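Local coordinates for dally-like, isoform A (Drosophila melanogaster, PDB 6XTZ), which binds Wnt and Hedgehog proteins as a cell-surface glypican and shields the lipid of Wnt so that it can signal at a distance, at residues G67-Q72 against S461-S466; Y250-I255 against S466-E471. The protein carries 5 engineered substitutions. All blocks are in the same frame, centred on the assembly; numbering follows the deposited sequence. Where two conformers were deposited one is given.

Interaction 1 (G67-Q72 against S461-S466)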
loop_
_atom_site.group_PDB
_atom_site.type_symbol
_atom_site.label_atom_id
_atom_site.label_comp_id
_atom_site.label_asym_id
_atom_site.label_seq_id
_atom_site.Cartn_x
_atom_site.Cartn_y
_atom_site.Cartn_z
ATOM N N GLY A 67 -4.052 -13.523 18.076
ATOM C CA GLY A 67 -5.135 -12.569 18.245
ATOM C C GLY A 67 -4.673 -11.129 18.113
ATOM O O GLY A 67 -5.345 -10.308 17.481
ATOM N N HIS A 68 -3.518 -10.803 18.700
ATOM C CA HIS A 68 -3.024 -9.431 18.653
ATOM C C HIS A 68 -2.646 -9.023 17.235
ATOM O O HIS A 68 -2.954 -7.908 16.802
ATOM C CB HIS A 68 -1.831 -9.271 19.596
ATOM C CG HIS A 68 -1.288 -7.876 19.656
ATOM N ND1 HIS A 68 -1.671 -6.968 20.620
ATOM C CD2 HIS A 68 -0.389 -7.235 18.872
ATOM C CE1 HIS A 68 -1.032 -5.829 20.428
ATOM N NE2 HIS A 68 -0.248 -5.964 19.373
ATOM N N THR A 69 -1.978 -9.910 16.494
ATOM C CA THR A 69 -1.594 -9.577 15.126
ATOM C C THR A 69 -2.808 -9.523 14.209
ATOM O O THR A 69 -2.870 -8.685 13.303
ATOM C CB THR A 69 -0.570 -10.583 14.601
ATOM O OG1 THR A 69 -1.144 -11.896 14.596
ATOM C CG2 THR A 69 0.678 -10.580 15.474
ATOM N N LYS A 70 -3.787 -10.405 14.430
ATOM C CA LYS A 70 -4.990 -10.392 13.602
ATOM C C LYS A 70 -5.740 -9.073 13.738
ATOM O O LYS A 70 -6.220 -8.518 12.742
ATOM C CB LYS A 70 -5.899 -11.564 13.974
ATOM C CG LYS A 70 -7.203 -11.612 13.193
ATOM C CD LYS A 70 -8.072 -12.778 13.640
ATOM C CE LYS A 70 -9.382 -12.819 12.870
ATOM N NZ LYS A 70 -9.164 -13.011 11.408
ATOM N N ASP A 71 -5.845 -8.552 14.962
ATOM C CA ASP A 71 -6.537 -7.286 15.173
ATOM C C ASP A 71 -5.771 -6.124 14.550
ATOM O O ASP A 71 -6.374 -5.219 13.963
ATOM C CB ASP A 71 -6.751 -7.049 16.668
ATOM C CG ASP A 71 -7.435 -5.728 16.957
ATOM O OD1 ASP A 71 -8.618 -5.580 16.587
ATOM O OD2 ASP A 71 -6.791 -4.840 17.553
ATOM N N GLN A 72 -4.441 -6.135 14.664
ATOM C CA GLN A 72 -3.639 -5.056 14.098
ATOM C C GLN A 72 -3.675 -5.075 12.575
ATOM O O GLN A 72 -3.825 -4.027 11.938
ATOM C CB GLN A 72 -2.198 -5.159 14.599
ATOM C CG GLN A 72 -2.030 -4.871 16.080
ATOM C CD GLN A 72 -2.239 -3.409 16.412
ATOM O OE1 GLN A 72 -1.819 -2.525 15.665
ATOM N NE2 GLN A 72 -2.897 -3.144 17.534
ATOM N N SER A 461 7.510 -4.026 11.070
ATOM C CA SER A 461 8.638 -4.125 11.989
ATOM C C SER A 461 8.272 -3.679 13.398
ATOM O O SER A 461 8.997 -4.003 14.344
ATOM C CB SER A 461 9.823 -3.305 11.473
ATOM O OG SER A 461 9.487 -1.934 11.336
ATOM N N ASN A 462 7.168 -2.954 13.557
ATOM C CA ASN A 462 6.710 -2.508 14.865
ATOM C C ASN A 462 5.819 -3.528 15.560
ATOM O O ASN A 462 5.555 -3.378 16.758
ATOM C CB ASN A 462 5.960 -1.177 14.730
ATOM C CG ASN A 462 5.674 -0.527 16.068
ATOM O OD1 ASN A 462 6.553 0.088 16.673
ATOM N ND2 ASN A 462 4.437 -0.651 16.535
ATOM N N LEU A 463 5.350 -4.554 14.844
ATOM C CA LEU A 463 4.514 -5.576 15.473
ATOM C C LEU A 463 5.185 -6.233 16.673
ATOM O O LEU A 463 4.545 -6.311 17.737
ATOM C CB LEU A 463 4.089 -6.614 14.428
ATOM C CG LEU A 463 2.768 -6.351 13.703
ATOM C CD1 LEU A 463 2.514 -7.420 12.657
ATOM C CD2 LEU A 463 1.623 -6.295 14.702
ATOM N N PRO A 464 6.434 -6.714 16.597
ATOM C CA PRO A 464 7.053 -7.280 17.810
ATOM C C PRO A 464 7.130 -6.294 18.961
ATOM O O PRO A 464 6.909 -6.677 20.116
ATOM C CB PRO A 464 8.448 -7.709 17.326
ATOM C CG PRO A 464 8.682 -6.936 16.078
ATOM C CD PRO A 464 7.339 -6.811 15.438
ATOM N N HIS A 465 7.431 -5.026 18.680
ATOM C CA HIS A 465 7.413 -4.020 19.736
ATOM C C HIS A 465 6.000 -3.764 20.238
ATOM O O HIS A 465 5.809 -3.450 21.420
ATOM C CB HIS A 465 8.048 -2.724 19.235
ATOM C CG HIS A 465 9.458 -2.894 18.766
ATOM N ND1 HIS A 465 10.545 -2.699 19.592
ATOM C CD2 HIS A 465 9.960 -3.258 17.562
ATOM C CE1 HIS A 465 11.656 -2.927 18.914
ATOM N NE2 HIS A 465 11.328 -3.269 17.680
ATOM N N SER A 466 4.999 -3.901 19.367
ATOM C CA SER A 466 3.618 -3.711 19.795
ATOM C C SER A 466 3.134 -4.885 20.637
ATOM O O SER A 466 2.405 -4.696 21.618
ATOM C CB SER A 466 2.715 -3.510 18.579
ATOM O OG SER A 466 1.352 -3.457 18.959
#
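H68 and S466 supply the polar clasp between two helices of the elongated, all-helical glypican core. Segment 67-72 belongs to the long helix 51-110, and 461-466 to the short helix 459-467, which runs obliquely against it: the segment axes are 10.8 Å apart at closest and their directions differ by 132°. H68 comes first. Its CG stands opposite the backbone N (chi1 -178°), sending the ring across the gap. The ring meets S466 with its edge: NE2 lies 3.0 Å from S466 OG, which sits in the ring plane, in a fairly straight hydrogen bond (157°) whose donor could be either group. Being the one hydrogen bond across the two segments, it fixes the imidazole edge to the second helix. H68 CE1 also comes to 3.8 Å from S466 O, and the same ring touches N470. T69, next along, divides its two branches. OG1 turns back to its own helix, bonded to L65 O, while CG2 reaches L463 CD2 loosely, at 4.5 Å. One turn beyond H68, Q72 lays the aliphatic start of its chain against L463, the two side chains sliding past each other in opposite directions; Q72 also touches F459, the first residue of the short helix. L463 is the buried member of this group and rests on L259 and Q262 as well. Just after it P464 kinks the helix: the N atoms of P464 and H465 make no bond to the preceding turn, and the backbone pairing resumes at S466 N to N462 O. P464 itself turns to helix 248-258, touching K256. The apolar part of the contact thus converges on a single methyl, L463 CD2, which lies 4.0 Å from Q72 CB and 4.2 Å from Q72 CG.

Interaction 2 (Y250-I255 against S466-E471)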
loop_
_atom_site.group_PDB
_atom_site.type_symbol
_atom_site.label_atom_id
_atom_site.label_comp_id
_atom_site.label_asym_id
_atom_site.label_seq_id
_atom_site.Cartn_x
_atom_site.Cartn_y
_atom_site.Cartn_z
ATOM N N TYR A 250 14.548 -9.443 24.797
ATOM C CA TYR A 250 14.284 -10.874 24.710
ATOM C C TYR A 250 12.912 -11.136 24.098
ATOM O O TYR A 250 12.772 -11.970 23.195
ATOM C CB TYR A 250 14.404 -11.505 26.100
ATOM C CG TYR A 250 14.059 -12.977 26.169
ATOM C CD1 TYR A 250 14.407 -13.847 25.143
ATOM C CD2 TYR A 250 13.405 -13.500 27.277
ATOM C CE1 TYR A 250 14.092 -15.192 25.210
ATOM C CE2 TYR A 250 13.092 -14.842 27.356
ATOM C CZ TYR A 250 13.437 -15.683 26.320
ATOM O OH TYR A 250 13.124 -17.021 26.393
ATOM N N CYS A 251 11.889 -10.419 24.570
ATOM C CA CYS A 251 10.555 -10.562 23.993
ATOM C C CYS A 251 10.545 -10.171 22.519
ATOM O O CYS A 251 9.943 -10.867 21.692
ATOM C CB CYS A 251 9.549 -9.719 24.777
ATOM S SG CYS A 251 7.858 -9.770 24.133
ATOM N N VAL A 252 11.202 -9.060 22.172
ATOM C CA VAL A 252 11.183 -8.590 20.788
ATOM C C VAL A 252 11.825 -9.616 19.862
ATOM O O VAL A 252 11.317 -9.889 18.767
ATOM C CB VAL A 252 11.871 -7.216 20.674
ATOM C CG1 VAL A 252 12.044 -6.825 19.214
ATOM C CG2 VAL A 252 11.066 -6.158 21.413
ATOM N N ASN A 253 12.944 -10.208 20.289
ATOM C CA ASN A 253 13.610 -11.207 19.460
ATOM C C ASN A 253 12.737 -12.435 19.243
ATOM O O ASN A 253 12.781 -13.044 18.169
ATOM C CB ASN A 253 14.942 -11.611 20.092
ATOM C CG ASN A 253 16.018 -10.566 19.896
ATOM O OD1 ASN A 253 16.013 -9.835 18.906
ATOM N ND2 ASN A 253 16.950 -10.490 20.838
ATOM N N VAL A 254 11.939 -12.812 20.241
ATOM C CA VAL A 254 11.078 -13.983 20.099
ATOM C C VAL A 254 9.945 -13.694 19.122
ATOM O O VAL A 254 9.668 -14.489 18.216
ATOM C CB VAL A 254 10.546 -14.430 21.473
ATOM C CG1 VAL A 254 9.534 -15.555 21.311
ATOM C CG2 VAL A 254 11.696 -14.874 22.362
ATOM N N ILE A 255 9.274 -12.552 19.287
ATOM C CA ILE A 255 8.176 -12.212 18.387
ATOM C C ILE A 255 8.692 -12.005 16.968
ATOM O O ILE A 255 8.031 -12.382 15.994
ATOM C CB ILE A 255 7.415 -10.976 18.900
ATOM C CG1 ILE A 255 7.065 -11.139 20.380
ATOM C CG2 ILE A 255 6.144 -10.770 18.091
ATOM C CD1 ILE A 255 6.112 -12.273 20.659
ATOM N N SER A 466 4.999 -3.901 19.367
ATOM C CA SER A 466 3.618 -3.711 19.795
ATOM C C SER A 466 3.134 -4.885 20.637
ATOM O O SER A 466 2.405 -4.696 21.618
ATOM C CB SER A 466 2.715 -3.510 18.579
ATOM O OG SER A 466 1.352 -3.457 18.959
ATOM N N VAL A 467 3.532 -6.106 20.272
ATOM C CA VAL A 467 3.114 -7.284 21.028
ATOM C C VAL A 467 3.716 -7.267 22.429
ATOM O O VAL A 467 3.052 -7.630 23.407
ATOM C CB VAL A 467 3.488 -8.566 20.262
ATOM C CG1 VAL A 467 3.188 -9.799 21.101
ATOM C CG2 VAL A 467 2.744 -8.631 18.938
ATOM N N CYS A 468 4.967 -6.833 22.557
ATOM C CA CYS A 468 5.661 -6.842 23.839
ATOM C C CYS A 468 5.280 -5.671 24.741
ATOM O O CYS A 468 5.944 -5.463 25.763
ATOM C CB CYS A 468 7.177 -6.849 23.617
ATOM S SG CYS A 468 7.793 -8.301 22.726
ATOM N N SER A 469 4.233 -4.916 24.405
ATOM C CA SER A 469 3.816 -3.771 25.201
ATOM C C SER A 469 2.386 -3.868 25.713
ATOM O O SER A 469 1.906 -2.916 26.340
ATOM C CB SER A 469 3.974 -2.475 24.393
ATOM O OG SER A 469 5.337 -2.209 24.109
ATOM N N ASN A 470 1.690 -4.978 25.471
ATOM C CA ASN A 470 0.307 -5.119 25.899
ATOM C C ASN A 470 0.243 -5.643 27.334
ATOM O O ASN A 470 1.261 -5.895 27.981
ATOM C CB ASN A 470 -0.463 -6.028 24.939
ATOM C CG ASN A 470 0.196 -7.388 24.753
ATOM O OD1 ASN A 470 1.064 -7.789 25.528
ATOM N ND2 ASN A 470 -0.225 -8.107 23.719
ATOM N N GLU A 471 -0.982 -5.809 27.841
ATOM C CA GLU A 471 -1.160 -6.322 29.195
ATOM C C GLU A 471 -0.822 -7.803 29.286
ATOM O O GLU A 471 -0.457 -8.289 30.363
ATOM C CB GLU A 471 -2.596 -6.093 29.661
ATOM C CG GLU A 471 -3.084 -4.668 29.509
ATOM C CD GLU A 471 -4.558 -4.526 29.831
ATOM O OE1 GLU A 471 -5.177 -5.531 30.243
ATOM O OE2 GLU A 471 -5.099 -3.412 29.670
#
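A buried disulfide, C251-C468, with an I255-V467 apolar contact beside it, ties helix 248-258 to the C-terminal end of helix 459-467 in the cysteine-rich end of the glypican fold. C247 and C258, at or next to the ends of the same helix, form further disulfides with C483 and C226, so the helix is stapled several times over. The C251-C468 bridge has SG atoms 2.0 Å apart and a chi3 of -93°, a left-handed twist close to a right angle. C251 SG extends opposite its backbone N (chi1 178°) to meet C468, the first residue to leave the helical backbone after V467. The bridge is packed from the side of its own helix: I255 CG1 is 3.8 Å from C468 SG, and V252 CG2 is 4.1 Å from it. M233 and I473 also touch C251. I255 and V467 cross obliquely, with I255 CD1 3.9 Å from V467 CG1. With I255 cut back to an alanine, the space beside C468 SG would probably be left unfilled and V467 would lose its branched partner. On the other branch, I255 CG2 lies 4.1 Å from both V467 CB and V467 CG2.

Interactions 1 and 2 lie with their centres about 9 Å apart and share S466, which bonds H68 in interaction 1 but takes no part in interaction 2. Helix 459-467 meets helix 51-110 through L463 and S466, and helix 248-258 through V467 and, just past its end, C468. The two contacts touch directly: H68 CD2 lies 3.4 Å from V467 CG2, and P464 CA packs at 3.6 Å against I255 CG2. L65, one turn before T69, touches both I255 and V467 and so continues the apolar packing of interaction 2 onto the long helix. Neither contact lines the palmitoleoyl serine pocket; helix 51-110 reaches it through L94, L95, S98 and Q101, about six to eight turns beyond Q72.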